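Plasmin and fibronectin-binding protein A (Streptococcus pneumoniae, PDB 4MR0) acts as a surface adhesin and invasin that binds human fibronectin, plasmin, plasminogen and serum albumin, helping the bacterium attach to host cells. Local coordinates at residues V431-N436 against I448-D453. Numbering follows the deposited sequence.
Sequences VVIAEN and IRVAKD
I433 faces I448 and V450 across the inside of the protein, and these three buried aliphatic side chains carry the contact; no hydrogen bond joins the two segments. The end of I433 does most of the work. Its CD1 lies 3.8 Å from CG2 of V450 and 3.9 Å from CG2 of I448, so it rests against a methyl of each, over the notch where the two come near each other. The other branch meets I448 alone: I433 CG2 comes to 4.0 Å from I448 CD1, so the two isoleucines pass alongside each other in opposite directions, the long arm of each against the short branch of the other. In I433 the long arm runs anti to the carbonyl carbon (chi1 -60°) and is then extended, which carries CD1 to both partners. The backbones stay well apart, with 8.7 Å between the CA atoms of I433 and I448.

Polar contacts lie to the outer side of 448-453. R449 leaves its strand away from 431-436, and its NH1 and NH2 both grip OD2 of D453; the shorter bond, 2.6 Å from R449 NH2, reaches D453 OD2 from above the carboxylate plane. A451 CB sits over one guanidinium face, toward its rim; E484 takes a second salt bridge, from NE. This grip ties strand 445-451 to the loop that follows.

Strands 431-440 and 445-451 pair with different parallel neighbours in adjacent coils, which places them on separate walls; I464 and V466 of the next coil extend the apolar packing. Such inward-facing aliphatic residues are the core of a parallel beta-helix, the pectate lyase-like fold.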
loop_
_atom_site.group_PDB
_atom_site.type_symbol
_atom_site.label_atom_id
_atom_site.label_comp_id
_atom_site.label_asym_id
_atom_site.label_seq_id
_atom_site.Cartn_x
_atom_site.Cartn_y
_atom_site.Cartn_z
ATOM N N VAL A 431 13.015 -0.534 9.020
ATOM C CA VAL A 431 12.025 -1.314 8.305
ATOM C C VAL A 431 12.246 -2.778 8.638
ATOM O O VAL A 431 13.357 -3.300 8.499
ATOM C CB VAL A 431 12.137 -1.136 6.770
ATOM C CG1 VAL A 431 11.128 -2.038 6.075
ATOM C CG2 VAL A 431 11.902 0.323 6.385
ATOM N N VAL A 432 11.182 -3.436 9.086
ATOM C CA VAL A 432 11.253 -4.848 9.421
ATOM C C VAL A 432 10.299 -5.607 8.513
ATOM O O VAL A 432 9.107 -5.297 8.439
ATOM C CB VAL A 432 10.873 -5.096 10.906
ATOM C CG1 VAL A 432 10.866 -6.598 11.209
ATOM C CG2 VAL A 432 11.863 -4.387 11.815
ATOM N N ILE A 433 10.848 -6.586 7.802
ATOM C CA ILE A 433 10.093 -7.435 6.893
ATOM C C ILE A 433 10.294 -8.830 7.470
ATOM O O ILE A 433 11.340 -9.448 7.272
ATOM C CB ILE A 433 10.681 -7.347 5.471
ATOM C CG1 ILE A 433 10.597 -5.897 4.984
ATOM C CG2 ILE A 433 9.921 -8.257 4.525
ATOM C CD1 ILE A 433 11.407 -5.620 3.732
ATOM N N ALA A 434 9.290 -9.327 8.182
ATOM C CA ALA A 434 9.431 -10.618 8.837
ATOM C C ALA A 434 8.272 -11.585 8.721
ATOM O O ALA A 434 7.115 -11.185 8.638
ATOM C CB ALA A 434 9.728 -10.385 10.306
ATOM N N GLU A 435 8.609 -12.869 8.719
ATOM C CA GLU A 435 7.620 -13.935 8.691
ATOM C C GLU A 435 6.531 -13.836 7.624
ATOM O O GLU A 435 5.379 -14.196 7.875
ATOM C CB GLU A 435 6.975 -14.032 10.080
ATOM C CG GLU A 435 7.978 -14.283 11.210
ATOM C CD GLU A 435 7.544 -13.677 12.538
ATOM O OE1 GLU A 435 6.435 -14.005 13.022
ATOM O OE2 GLU A 435 8.319 -12.871 13.104
ATOM N N ASN A 436 6.889 -13.351 6.442
ATOM C CA ASN A 436 5.929 -13.248 5.345
ATOM C C ASN A 436 6.121 -14.459 4.434
ATOM O O ASN A 436 7.217 -15.015 4.361
ATOM C CB ASN A 436 6.171 -11.970 4.533
ATOM C CG ASN A 436 5.990 -10.712 5.354
ATOM O OD1 ASN A 436 4.868 -10.299 5.633
ATOM N ND2 ASN A 436 7.098 -10.104 5.758
ATOM N N ILE A 448 11.351 -9.625 -2.416
ATOM C CA ILE A 448 11.703 -8.512 -1.547
ATOM C C ILE A 448 12.793 -7.620 -2.099
ATOM O O ILE A 448 13.804 -8.099 -2.620
ATOM C CB ILE A 448 12.193 -9.036 -0.176
ATOM C CG1 ILE A 448 11.104 -9.885 0.473
ATOM C CG2 ILE A 448 12.589 -7.874 0.716
ATOM C CD1 ILE A 448 11.573 -10.633 1.717
ATOM N N ARG A 449 12.596 -6.314 -1.937
ATOM C CA ARG A 449 13.560 -5.327 -2.389
ATOM C C ARG A 449 13.598 -4.134 -1.433
ATOM O O ARG A 449 12.554 -3.591 -1.068
ATOM C CB ARG A 449 13.190 -4.845 -3.796
ATOM C CG ARG A 449 14.081 -3.753 -4.341
ATOM C CD ARG A 449 13.713 -3.430 -5.784
ATOM N NE ARG A 449 14.694 -2.543 -6.405
ATOM C CZ ARG A 449 14.729 -1.226 -6.245
ATOM N NH1 ARG A 449 13.827 -0.616 -5.483
ATOM N NH2 ARG A 449 15.674 -0.519 -6.847
ATOM N N VAL A 450 14.801 -3.749 -1.018
ATOM C CA VAL A 450 14.999 -2.598 -0.142
ATOM C C VAL A 450 16.180 -1.889 -0.768
ATOM O O VAL A 450 17.264 -2.471 -0.894
ATOM C CB VAL A 450 15.368 -3.001 1.305
ATOM C CG1 VAL A 450 15.693 -1.756 2.130
ATOM C CG2 VAL A 450 14.214 -3.749 1.943
ATOM N N ALA A 451 15.998 -0.636 -1.168
ATOM C CA ALA A 451 17.110 0.024 -1.818
ATOM C C ALA A 451 17.161 1.532 -1.850
ATOM O O ALA A 451 16.170 2.223 -1.613
ATOM C CB ALA A 451 17.199 -0.493 -3.250
ATOM N N LYS A 452 18.368 2.024 -2.117
ATOM C CA LYS A 452 18.600 3.439 -2.340
ATOM C C LYS A 452 19.027 3.253 -3.788
ATOM O O LYS A 452 20.208 3.054 -4.092
ATOM C CB LYS A 452 19.746 4.008 -1.507
ATOM C CG LYS A 452 19.813 5.525 -1.673
ATOM C CD LYS A 452 20.855 6.192 -0.814
ATOM C CE LYS A 452 22.259 5.889 -1.296
ATOM N NZ LYS A 452 23.232 6.781 -0.612
ATOM N N ASP A 453 18.022 3.259 -4.657
ATOM C CA ASP A 453 18.156 3.019 -6.089
ATOM C C ASP A 453 19.327 3.653 -6.829
ATOM O O ASP A 453 19.764 3.123 -7.848
ATOM C CB ASP A 453 16.837 3.385 -6.781
ATOM C CG ASP A 453 15.619 2.937 -5.980
ATOM O OD1 ASP A 453 15.362 3.531 -4.912
ATOM O OD2 ASP A 453 14.931 1.985 -6.411
#